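Local coordinates for TCP pilus virulence regulatory protein (Vibrio cholerae, PDB 4MLO), which acts as an AraC-family transcriptional activator of virulence in Vibrio cholerae, probably by binding DNA, and holds palmitoleic acid in an internal pocket, at residues Tyr30-Ile35 / Ile58-Lys63; Leu114-Cys119 / Glu156-Ser161; Leu216-Arg221 / Ser243-Val248; Asn23-Asn28 / Lys256-Val261. All blocks are in the same frame, centred on the assembly; numbering follows the deposited sequence.

Contact 1: Tyr30-Ile35 / Ile58-Lys63; sequences YKMFWI and IILLKK. With PAM (palmitoleic acid), chain E.
The ring of F33 is sandwiched between protein and lipid: I59 CB sits 3.6 Å above the plane of the F33 ring on one face, and C7 of the palmitoleic acid lies 3.5 Å above the plane on the other, both offset toward the rim. The I59 CB contact is a CH-pi one. Strands 31-35 and 58-61 form an antiparallel pair in a five-stranded sheet of the cupin-like domain. K31-L61 and F33-I59 are hydrogen-bonded pairs; M32-L60 is the non-hydrogen-bonded pair between them, where M32 CA-H approaches I59 O. The bond from I59 N to F33 O is nearly straight (178° at the hydrogen). A chi1 of 71° puts F33 CG between the backbone N and the carbonyl carbon, and the ring then lies alongside I59, while L61 CD1 meets its edge close to the ring plane.

K31, on the same face, runs straight until a final bend at chi4 and delivers NZ to the lipid carboxylate O2 at 2.9 Å; T85 OG1 is a second partner for NZ, and K230 and Y12 also bond to the lipid. On the face of M32 and L60 the contacts are apolar: M32 CE meets I58 CG2 at 3.6 Å, and M32 and L60 lie side by side and both touch F152 of helix 141-159. I58 CD1 lies alongside W34, 3.7 Å from W34 CE3. Beyond the strands, the chain of K63 crosses the Y30 ring at about a right angle, and its CB stands 3.5 Å from the ring centroid, only 9° off the ring normal.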
# COMPACT_ATOMS: atom_id res chain seq x y z
N TYR A 30 -1.57 -4.47 -2.42
CA TYR A 30 -2.73 -3.60 -2.52
C TYR A 30 -3.28 -3.30 -1.13
O TYR A 30 -3.35 -4.19 -0.29
CB TYR A 30 -3.83 -4.23 -3.38
CG TYR A 30 -3.43 -4.32 -4.81
CD1 TYR A 30 -2.88 -5.49 -5.31
CD2 TYR A 30 -3.55 -3.23 -5.65
CE1 TYR A 30 -2.46 -5.57 -6.66
CE2 TYR A 30 -3.15 -3.30 -6.99
CZ TYR A 30 -2.61 -4.47 -7.47
OH TYR A 30 -2.20 -4.54 -8.77
N LYS A 31 -3.63 -2.03 -0.89
CA LYS A 31 -4.11 -1.60 0.43
C LYS A 31 -5.40 -0.80 0.31
O LYS A 31 -5.62 -0.09 -0.67
CB LYS A 31 -3.07 -0.74 1.19
CG LYS A 31 -1.93 -1.59 1.73
CD LYS A 31 -0.91 -0.77 2.44
CE LYS A 31 0.34 -1.58 2.68
NZ LYS A 31 0.13 -2.50 3.81
N MET A 32 -6.23 -0.90 1.34
CA MET A 32 -7.43 -0.09 1.46
C MET A 32 -7.46 0.43 2.88
O MET A 32 -7.08 -0.30 3.81
CB MET A 32 -8.69 -0.90 1.14
CG MET A 32 -8.69 -1.50 -0.26
SD MET A 32 -10.03 -2.71 -0.54
CE MET A 32 -11.45 -1.63 -0.49
N PHE A 33 -7.84 1.69 3.07
CA PHE A 33 -7.96 2.17 4.45
C PHE A 33 -9.09 3.18 4.56
O PHE A 33 -9.56 3.75 3.57
CB PHE A 33 -6.64 2.75 5.00
CG PHE A 33 -6.22 4.07 4.42
CD1 PHE A 33 -5.29 4.12 3.39
CD2 PHE A 33 -6.69 5.27 4.95
CE1 PHE A 33 -4.86 5.33 2.87
CE2 PHE A 33 -6.26 6.50 4.44
CZ PHE A 33 -5.34 6.53 3.40
N TRP A 34 -9.56 3.35 5.80
CA TRP A 34 -10.64 4.29 6.10
C TRP A 34 -10.67 4.52 7.60
O TRP A 34 -10.19 3.70 8.39
CB TRP A 34 -12.00 3.77 5.62
CG TRP A 34 -12.45 2.55 6.33
CD1 TRP A 34 -13.29 2.49 7.40
CD2 TRP A 34 -12.09 1.19 6.04
NE1 TRP A 34 -13.45 1.19 7.80
CE2 TRP A 34 -12.74 0.37 6.97
CE3 TRP A 34 -11.26 0.59 5.08
CZ2 TRP A 34 -12.61 -1.02 6.97
CZ3 TRP A 34 -11.13 -0.79 5.08
CH2 TRP A 34 -11.80 -1.57 6.04
N ILE A 35 -11.26 5.65 7.99
CA ILE A 35 -11.41 6.03 9.39
C ILE A 35 -12.76 5.54 9.89
O ILE A 35 -13.71 5.35 9.11
CB ILE A 35 -11.24 7.56 9.55
CG1 ILE A 35 -12.38 8.32 8.85
CG2 ILE A 35 -9.87 8.00 9.00
CD1 ILE A 35 -12.31 9.84 9.02
N ILE A 58 -13.42 5.21 1.41
CA ILE A 58 -12.37 4.21 1.28
C ILE A 58 -11.27 4.77 0.39
O ILE A 58 -11.54 5.22 -0.74
CB ILE A 58 -12.91 2.90 0.67
CG1 ILE A 58 -14.12 2.37 1.43
CG2 ILE A 58 -11.80 1.83 0.61
CD1 ILE A 58 -13.85 2.02 2.86
N ILE A 59 -10.02 4.70 0.87
CA ILE A 59 -8.85 5.06 0.08
C ILE A 59 -8.18 3.77 -0.35
O ILE A 59 -7.91 2.89 0.47
CB ILE A 59 -7.87 5.94 0.87
CG1 ILE A 59 -8.61 7.15 1.49
CG2 ILE A 59 -6.74 6.39 -0.02
CD1 ILE A 59 -9.19 8.09 0.47
N LEU A 60 -7.92 3.66 -1.65
CA LEU A 60 -7.26 2.49 -2.20
C LEU A 60 -5.87 2.91 -2.66
O LEU A 60 -5.74 3.87 -3.42
CB LEU A 60 -8.05 1.94 -3.38
CG LEU A 60 -9.45 1.40 -3.06
CD1 LEU A 60 -10.50 2.53 -3.10
CD2 LEU A 60 -9.82 0.28 -3.99
N LEU A 61 -4.87 2.11 -2.31
CA LEU A 61 -3.49 2.39 -2.70
C LEU A 61 -2.99 1.26 -3.59
O LEU A 61 -3.08 0.08 -3.22
CB LEU A 61 -2.56 2.55 -1.49
CG LEU A 61 -2.96 3.63 -0.45
CD1 LEU A 61 -1.95 3.64 0.67
CD2 LEU A 61 -3.04 4.99 -1.11
N LYS A 62 -2.46 1.61 -4.76
CA LYS A 62 -2.07 0.62 -5.75
C LYS A 62 -0.73 -0.02 -5.40
O LYS A 62 0.22 0.65 -4.98
CB LYS A 62 -1.99 1.25 -7.14
CG LYS A 62 -1.83 0.24 -8.22
CD LYS A 62 -1.46 0.89 -9.53
CE LYS A 62 -2.48 1.87 -9.95
NZ LYS A 62 -2.16 2.33 -11.34
N LYS A 63 -0.65 -1.33 -5.59
CA LYS A 63 0.59 -2.05 -5.38
C LYS A 63 1.67 -1.48 -6.29
O LYS A 63 1.41 -1.13 -7.44
CB LYS A 63 0.40 -3.53 -5.68
CG LYS A 63 1.60 -4.38 -5.33
CD LYS A 63 1.43 -5.84 -5.76
CE LYS A 63 2.66 -6.62 -5.37
NZ LYS A 63 2.69 -8.01 -5.91
C1 PAM E . 0.90 -0.32 7.00
O1 PAM E . 0.04 -0.76 7.81
O2 PAM E . 1.23 -0.97 5.98
C2 PAM E . 1.57 1.00 7.25
C3 PAM E . 1.35 1.99 6.09
C4 PAM E . -0.15 2.25 5.92
C5 PAM E . -0.44 3.27 4.83
C6 PAM E . -1.94 3.39 4.57
C7 PAM E . -2.72 3.88 5.79
C8 PAM E . -2.40 5.33 6.10
C9 PAM E . -3.10 5.83 7.36
C10 PAM E . -2.73 5.51 8.60
C11 PAM E . -1.57 4.57 8.89
C12 PAM E . -0.83 4.89 10.19
C13 PAM E . 0.50 4.14 10.18
C14 PAM E . 1.55 4.67 11.13
C15 PAM E . 1.88 6.13 10.87
C16 PAM E . 3.27 6.49 11.35
O HOH W 1 0.39 -2.64 -9.34

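Contact 2: Leu114-Cys119 / Glu156-Ser161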
# COMPACT_ATOMS: atom_id res chain seq x y z
N LEU A 114 -3.74 6.49 -6.05
CA LEU A 114 -4.50 6.66 -4.81
C LEU A 114 -5.92 7.02 -5.21
O LEU A 114 -6.15 8.04 -5.87
CB LEU A 114 -3.87 7.75 -3.92
CG LEU A 114 -4.47 7.99 -2.54
CD1 LEU A 114 -3.42 8.69 -1.66
CD2 LEU A 114 -5.74 8.82 -2.56
N LEU A 115 -6.87 6.15 -4.89
CA LEU A 115 -8.23 6.26 -5.38
C LEU A 115 -9.18 6.30 -4.18
O LEU A 115 -8.89 5.75 -3.12
CB LEU A 115 -8.58 5.10 -6.32
CG LEU A 115 -7.59 4.82 -7.48
CD1 LEU A 115 -8.06 3.61 -8.25
CD2 LEU A 115 -7.48 6.00 -8.42
N LEU A 116 -10.25 7.08 -4.32
CA LEU A 116 -11.29 7.22 -3.31
C LEU A 116 -12.58 6.56 -3.79
O LEU A 116 -12.99 6.72 -4.95
CB LEU A 116 -11.54 8.71 -3.02
CG LEU A 116 -12.66 9.11 -2.05
CD1 LEU A 116 -12.13 9.16 -0.63
CD2 LEU A 116 -13.27 10.44 -2.45
N TRP A 117 -13.25 5.85 -2.89
CA TRP A 117 -14.62 5.40 -3.14
C TRP A 117 -15.49 5.75 -1.93
O TRP A 117 -15.18 5.36 -0.80
CB TRP A 117 -14.69 3.90 -3.44
CG TRP A 117 -16.07 3.49 -3.77
CD1 TRP A 117 -16.97 2.90 -2.93
CD2 TRP A 117 -16.74 3.63 -5.04
NE1 TRP A 117 -18.15 2.67 -3.58
CE2 TRP A 117 -18.04 3.11 -4.88
CE3 TRP A 117 -16.37 4.15 -6.29
CZ2 TRP A 117 -18.97 3.09 -5.92
CZ3 TRP A 117 -17.29 4.13 -7.33
CH2 TRP A 117 -18.58 3.60 -7.13
N ASN A 118 -16.57 6.48 -2.18
CA ASN A 118 -17.54 6.81 -1.14
C ASN A 118 -18.56 5.68 -1.04
O ASN A 118 -19.35 5.46 -1.98
CB ASN A 118 -18.20 8.15 -1.43
CG ASN A 118 -17.24 9.31 -1.24
OD1 ASN A 118 -16.66 9.48 -0.17
ND2 ASN A 118 -17.09 10.13 -2.28
N CYS A 119 -18.55 4.95 0.08
CA CYS A 119 -19.29 3.70 0.21
C CYS A 119 -20.76 3.90 0.52
O CYS A 119 -21.15 4.84 1.22
CB CYS A 119 -18.72 2.85 1.33
SG CYS A 119 -17.29 1.94 0.87
N GLU A 156 -12.45 1.35 -10.70
CA GLU A 156 -11.75 1.56 -11.96
C GLU A 156 -12.62 2.34 -12.94
O GLU A 156 -12.12 3.22 -13.65
CB GLU A 156 -11.31 0.23 -12.56
CG GLU A 156 -10.19 -0.47 -11.74
CD GLU A 156 -9.66 -1.71 -12.43
OE1 GLU A 156 -10.38 -2.27 -13.30
OE2 GLU A 156 -8.50 -2.12 -12.13
N LYS A 157 -13.91 2.02 -13.01
CA LYS A 157 -14.80 2.71 -13.94
C LYS A 157 -14.95 4.17 -13.56
O LYS A 157 -14.95 5.04 -14.43
CB LYS A 157 -16.16 2.01 -14.00
CG LYS A 157 -17.19 2.65 -14.96
CD LYS A 157 -18.47 1.84 -14.94
CE LYS A 157 -19.64 2.57 -15.61
NZ LYS A 157 -19.33 2.96 -17.00
N LYS A 158 -15.08 4.46 -12.26
CA LYS A 158 -15.21 5.85 -11.83
C LYS A 158 -14.04 6.70 -12.31
O LYS A 158 -14.23 7.84 -12.75
CB LYS A 158 -15.32 5.92 -10.30
CG LYS A 158 -15.10 7.31 -9.70
CD LYS A 158 -15.07 7.25 -8.18
CE LYS A 158 -14.82 8.63 -7.59
NZ LYS A 158 -14.83 8.58 -6.12
N TYR A 159 -12.82 6.17 -12.24
CA TYR A 159 -11.62 6.90 -12.62
C TYR A 159 -11.15 6.58 -14.04
O TYR A 159 -10.16 7.16 -14.48
CB TYR A 159 -10.48 6.61 -11.63
CG TYR A 159 -10.69 7.24 -10.27
CD1 TYR A 159 -10.25 8.53 -10.00
CD2 TYR A 159 -11.33 6.54 -9.26
CE1 TYR A 159 -10.43 9.08 -8.76
CE2 TYR A 159 -11.53 7.09 -8.02
CZ TYR A 159 -11.08 8.36 -7.77
OH TYR A 159 -11.29 8.89 -6.53
N ASN A 160 -11.84 5.68 -14.75
CA ASN A 160 -11.35 5.20 -16.04
C ASN A 160 -9.88 4.82 -15.94
O ASN A 160 -9.06 5.17 -16.80
CB ASN A 160 -11.58 6.25 -17.13
CG ASN A 160 -11.62 5.67 -18.51
OD1 ASN A 160 -10.67 5.81 -19.30
ND2 ASN A 160 -12.73 5.02 -18.84
N SER A 161 -9.52 4.14 -14.84
CA SER A 161 -8.13 3.88 -14.47
C SER A 161 -7.96 2.46 -13.94
O SER A 161 -8.81 1.95 -13.21
CB SER A 161 -7.65 4.83 -13.37
OG SER A 161 -7.56 6.16 -13.85
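Strand 114-118 runs past the C-terminal end of helix 141-159; the closest CA pair, L115 and Y159, is 8.0 Å apart. The helix ends in a Schellman motif: N160, with positive phi, is its C-prime residue, S161 N bonds to E156 O, and N160 N bonds to K157 O. L116 turns its peptide groups away from strand 57-61, to which its neighbours L115 and W117 are bonded, and two side chains of the helix end take them up. Y159 OH accepts from L116 N at 3.0 Å. K158, extended beyond CG, reaches in with NZ 2.9 Å from L116 O; the ammonium stands 47° out of the carbonyl plane. L116 O also lies in plane at the edge of the Y159 ring, 3.4 Å from CE2. Over the face of that ring, close to its centre, sits L115 CD2, 3.9 Å from the centroid in a CH-pi contact. Along the K158 chain, CD meets W117 CE3 at 3.9 Å, and W117 turns its ring edge-to-face to F151. The C-terminal end of a helix packs against an outermost strand of a five-stranded sheet in the cupin-like domain, Y159 and K158 bonding the outward N and O of L116.

Contact 3: Leu216-Arg221 / Ser243-Val248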
# COMPACT_ATOMS: atom_id res chain seq x y z
N LEU A 216 14.46 4.14 -4.29
CA LEU A 216 13.60 2.99 -4.53
C LEU A 216 13.98 1.81 -3.64
O LEU A 216 13.11 1.19 -3.02
CB LEU A 216 13.68 2.56 -5.98
CG LEU A 216 12.89 1.28 -6.27
CD1 LEU A 216 11.41 1.52 -6.06
CD2 LEU A 216 13.16 0.78 -7.67
N ILE A 217 15.28 1.43 -3.64
CA ILE A 217 15.67 0.25 -2.87
C ILE A 217 15.38 0.48 -1.39
O ILE A 217 14.82 -0.39 -0.72
CB ILE A 217 17.16 -0.08 -3.09
CG1 ILE A 217 17.44 -0.28 -4.59
CG2 ILE A 217 17.58 -1.29 -2.22
CD1 ILE A 217 16.68 -1.43 -5.24
N ASN A 218 15.68 1.67 -0.90
CA ASN A 218 15.42 1.95 0.51
C ASN A 218 13.93 1.89 0.83
O ASN A 218 13.53 1.39 1.89
CB ASN A 218 15.98 3.32 0.85
CG ASN A 218 17.48 3.32 1.08
OD1 ASN A 218 18.10 2.29 1.24
ND2 ASN A 218 18.06 4.51 1.13
N SER A 219 13.08 2.35 -0.09
CA SER A 219 11.64 2.32 0.14
C SER A 219 11.12 0.90 0.23
O SER A 219 10.31 0.58 1.10
CB SER A 219 10.90 3.14 -0.94
OG SER A 219 10.73 2.46 -2.18
N ILE A 220 11.58 0.01 -0.65
CA ILE A 220 11.17 -1.39 -0.59
C ILE A 220 11.66 -2.04 0.70
O ILE A 220 10.92 -2.81 1.34
CB ILE A 220 11.69 -2.14 -1.83
CG1 ILE A 220 11.05 -1.54 -3.10
CG2 ILE A 220 11.42 -3.67 -1.72
CD1 ILE A 220 11.71 -2.04 -4.35
N ARG A 221 12.88 -1.68 1.14
CA ARG A 221 13.42 -2.20 2.40
C ARG A 221 12.63 -1.70 3.61
O ARG A 221 12.45 -2.44 4.56
CB ARG A 221 14.89 -1.85 2.54
CG ARG A 221 15.79 -2.62 1.55
CD ARG A 221 17.28 -2.29 1.73
NE ARG A 221 18.09 -3.24 0.95
CZ ARG A 221 19.29 -3.01 0.45
NH1 ARG A 221 19.90 -1.86 0.61
NH2 ARG A 221 19.87 -3.99 -0.26
N SER A 243 16.38 -6.46 7.01
CA SER A 243 15.77 -5.71 5.95
C SER A 243 16.77 -5.15 4.96
O SER A 243 16.34 -4.49 4.00
CB SER A 243 15.00 -4.54 6.54
OG SER A 243 14.01 -5.01 7.44
N GLY A 244 18.07 -5.39 5.16
CA GLY A 244 19.07 -5.05 4.18
C GLY A 244 19.74 -3.71 4.36
O GLY A 244 20.52 -3.29 3.48
N PHE A 245 19.51 -3.04 5.49
CA PHE A 245 20.20 -1.79 5.77
C PHE A 245 21.64 -2.02 6.26
O PHE A 245 21.96 -3.04 6.90
CB PHE A 245 19.37 -0.98 6.76
CG PHE A 245 18.08 -0.50 6.19
CD1 PHE A 245 18.07 0.61 5.33
CD2 PHE A 245 16.89 -1.17 6.41
CE1 PHE A 245 16.88 1.05 4.76
CE2 PHE A 245 15.69 -0.72 5.86
CZ PHE A 245 15.69 0.37 5.03
N ALA A 246 22.49 -1.04 5.99
CA ALA A 246 23.92 -1.19 6.28
C ALA A 246 24.17 -1.16 7.78
O ALA A 246 25.15 -1.73 8.25
CB ALA A 246 24.71 -0.08 5.60
N SER A 247 23.28 -0.50 8.53
CA SER A 247 23.44 -0.30 9.96
C SER A 247 22.08 0.12 10.52
O SER A 247 21.17 0.46 9.76
CB SER A 247 24.45 0.79 10.29
OG SER A 247 23.97 2.01 9.80
N VAL A 248 21.98 0.08 11.86
CA VAL A 248 20.79 0.56 12.56
C VAL A 248 20.57 2.04 12.34
O VAL A 248 19.43 2.50 12.16
CB VAL A 248 20.90 0.24 14.06
CG1 VAL A 248 19.77 0.95 14.83
CG2 VAL A 248 20.83 -1.24 14.24
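G244 O lies over one face of the R221 guanidinium, 3.2 Å above its plane and offset toward the rim, while I217 CG2, one turn back on the same helix, is 3.5 Å above the opposite face and over its centre. Being over the face, G244 O is not hydrogen-bonded to R221 NH1 despite a separation of 3.3 Å; the polar end is held instead through NE, which donates to I182 O. The second flat group, the ring of F245, meets R221 at the root of its side chain, with CZ 3.4 Å from R221 CB. N218 OD1 approaches the same ring at 3.9 Å from CE1, amide and ring planes 34° apart, and the amide is steadied by a bond from ND2 to Y250 OH.

R221 is extended from CG to NE, which lays its methylenes along the backbone of S243 and G244: R221 CG is 3.1 Å from S243 O, a buried carbonyl oxygen with no hydrogen-bonding partner in the model. G244, without a side chain, lets the R221 NE region pass close to its backbone; with phi 95° it ends helix 236-242 in a Schellman motif.

S247 OG then caps the next helix at Y250 N. Residues 243-248 are therefore the turn between helices 236-242 and 248-259, consistent with a helix-turn-helix unit of the AraC family, and helix 213-230, which backs this turn, is in turn touched by helix 170-180 and by Y26 of strand 19-26.

Contact 4: Asn23-Asn28 / Lys256-Val261. With PAM (palmitoleic acid), chain E.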
# COMPACT_ATOMS: atom_id res chain seq x y z
N ASN A 23 6.41 9.75 3.14
CA ASN A 23 7.30 10.23 2.09
C ASN A 23 7.99 9.04 1.45
O ASN A 23 8.78 8.36 2.10
CB ASN A 23 8.36 11.19 2.63
CG ASN A 23 9.25 11.74 1.53
OD1 ASN A 23 8.78 12.38 0.61
ND2 ASN A 23 10.54 11.49 1.63
N ASN A 24 7.72 8.79 0.16
CA ASN A 24 8.34 7.69 -0.54
C ASN A 24 8.02 6.36 0.15
O ASN A 24 8.86 5.47 0.27
CB ASN A 24 9.84 7.91 -0.69
CG ASN A 24 10.16 8.97 -1.76
OD1 ASN A 24 9.28 9.35 -2.55
ND2 ASN A 24 11.39 9.46 -1.75
N LEU A 25 6.74 6.21 0.49
CA LEU A 25 6.20 4.96 1.03
C LEU A 25 5.89 4.01 -0.13
O LEU A 25 4.96 4.27 -0.91
CB LEU A 25 4.94 5.22 1.86
CG LEU A 25 4.29 4.00 2.52
CD1 LEU A 25 5.22 3.49 3.62
CD2 LEU A 25 2.86 4.30 3.01
N TYR A 26 6.64 2.90 -0.20
CA TYR A 26 6.43 1.84 -1.18
C TYR A 26 5.29 0.93 -0.74
O TYR A 26 5.27 0.42 0.38
CB TYR A 26 7.72 1.02 -1.39
CG TYR A 26 7.51 -0.22 -2.23
CD1 TYR A 26 7.38 -0.15 -3.60
CD2 TYR A 26 7.41 -1.45 -1.63
CE1 TYR A 26 7.16 -1.31 -4.35
CE2 TYR A 26 7.17 -2.56 -2.33
CZ TYR A 26 7.03 -2.50 -3.68
OH TYR A 26 6.79 -3.71 -4.31
N ILE A 27 4.34 0.72 -1.64
CA ILE A 27 3.14 -0.04 -1.33
C ILE A 27 3.43 -1.46 -1.81
O ILE A 27 3.39 -1.75 -3.01
CB ILE A 27 1.89 0.55 -1.99
CG1 ILE A 27 1.70 2.00 -1.54
CG2 ILE A 27 0.70 -0.27 -1.64
CD1 ILE A 27 1.59 2.19 -0.02
N ASN A 28 3.72 -2.37 -0.87
CA ASN A 28 4.20 -3.72 -1.18
C ASN A 28 3.08 -4.61 -1.70
O ASN A 28 3.34 -5.56 -2.45
CB ASN A 28 4.81 -4.36 0.07
CG ASN A 28 5.47 -5.67 -0.24
OD1 ASN A 28 6.47 -5.69 -0.91
ND2 ASN A 28 4.89 -6.78 0.23
N LYS A 256 12.55 7.19 9.64
CA LYS A 256 12.07 8.50 10.08
C LYS A 256 11.67 9.38 8.90
O LYS A 256 10.66 10.08 8.97
CB LYS A 256 13.17 9.18 10.91
CG LYS A 256 13.31 8.62 12.29
CD LYS A 256 14.63 9.09 12.94
CE LYS A 256 14.78 8.52 14.32
NZ LYS A 256 15.96 9.10 15.01
N SER A 257 12.46 9.39 7.83
CA SER A 257 12.13 10.18 6.63
C SER A 257 10.84 9.69 5.98
O SER A 257 10.03 10.48 5.49
CB SER A 257 13.30 10.09 5.65
OG SER A 257 13.03 10.69 4.38
N THR A 258 10.63 8.36 5.97
CA THR A 258 9.51 7.74 5.27
C THR A 258 8.20 7.83 6.06
O THR A 258 7.14 8.15 5.48
CB THR A 258 9.87 6.28 4.95
OG1 THR A 258 11.10 6.24 4.20
CG2 THR A 258 8.75 5.58 4.18
N MET A 259 8.27 7.54 7.36
CA MET A 259 7.10 7.42 8.22
C MET A 259 6.90 8.62 9.15
O MET A 259 5.86 8.70 9.81
CB MET A 259 7.23 6.15 9.04
CG MET A 259 7.40 4.88 8.21
SD MET A 259 5.88 4.42 7.36
CE MET A 259 4.87 3.76 8.62
N ASN A 260 7.88 9.52 9.22
CA ASN A 260 7.88 10.69 10.11
C ASN A 260 7.79 10.31 11.60
O ASN A 260 7.37 11.14 12.42
CB ASN A 260 6.74 11.62 9.74
CG ASN A 260 7.01 13.06 10.10
OD1 ASN A 260 8.08 13.64 9.77
ND2 ASN A 260 6.02 13.66 10.75
N VAL A 261 8.17 9.08 11.96
CA VAL A 261 8.27 8.62 13.34
C VAL A 261 9.45 7.68 13.41
O VAL A 261 9.93 7.17 12.40
CB VAL A 261 6.99 7.92 13.87
CG1 VAL A 261 5.80 8.84 13.74
CG2 VAL A 261 6.72 6.62 13.13
C1 PAM E . 0.90 -0.32 7.00
O1 PAM E . 0.04 -0.76 7.81
O2 PAM E . 1.23 -0.97 5.98
C2 PAM E . 1.57 1.00 7.25
C3 PAM E . 1.35 1.99 6.09
C4 PAM E . -0.15 2.25 5.92
C5 PAM E . -0.44 3.27 4.83
C6 PAM E . -1.94 3.39 4.57
C7 PAM E . -2.72 3.88 5.79
C8 PAM E . -2.40 5.33 6.10
C9 PAM E . -3.10 5.83 7.36
C10 PAM E . -2.73 5.51 8.60
C11 PAM E . -1.57 4.57 8.89
C12 PAM E . -0.83 4.89 10.19
C13 PAM E . 0.50 4.14 10.18
C14 PAM E . 1.55 4.67 11.13
C15 PAM E . 1.88 6.13 10.87
C16 PAM E . 3.27 6.49 11.35
O HOH W 2 11.87 9.01 2.73
O HOH W 3 11.31 5.23 1.61
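N23 and T258 meet backbone to backbone at the tight centre of this contact. N23 N donates to T258 O at 2.9 Å, and T258 returns its CA-H to N23 O, the CA lying 3.3 Å from that oxygen, so the corner of the chain at N23 and N24 is clasped to the last turn of helix 248-259. T258 CG2, anti to its own backbone N, lies 3.5 Å from N23 O and near N24 O. Next to it the packing becomes purely apolar. L25 crosses T258 at about a right angle and carries CD1 to M259 SD at 3.9 Å; bends at chi2 (-72°) and chi3 (-75°) fold the methionine chain back toward the leucine.

Another flank is looser and wet. N23 CB still touches S257 O, but N23 ND2 and S257 OG stand 3.8 Å apart and are bridged by a water, which accepts from ND2 and also donates to N23 O. A second water donates to both N24 O and T258 OG1, 2.8 Å from each; T258 OG1 has a protein partner as well in V254 O. N24, at positive phi, forms with L25 a G1 beta bulge opposite Q67.

L25 points its other branch, CD2, at C5 of the palmitoleic acid, while V261 CG2 comes to 3.9 Å from C16 at the far end of the lipid. A strand of the cupin-like domain and a helix of the AraC-family DNA-binding region thus join here as two walls of one fatty-acid pocket.

Contacts 1 and 3 are buried, contact 2 lies at the surface, and contact 4 is partly buried with a hydrated flank. Contacts 1 and 2 share one sheet, because strands 57-61 and 114-118 are neighbours: the inner pairing relies on backbone bonds and apolar faces, the edge on side chains reaching backbone groups. Contacts 1 and 4 both touch the palmitoleic acid, the first at its carboxylate and mid-chain, the second near C5 and at the tail, and they meet directly through I27 and K62. Contact 3 has no hydrogen bond across its segments and, like contact 2, does not touch the lipid; it touches contact 4 through S219, N24 and Y26, linking helix 213-230 to strand 19-26.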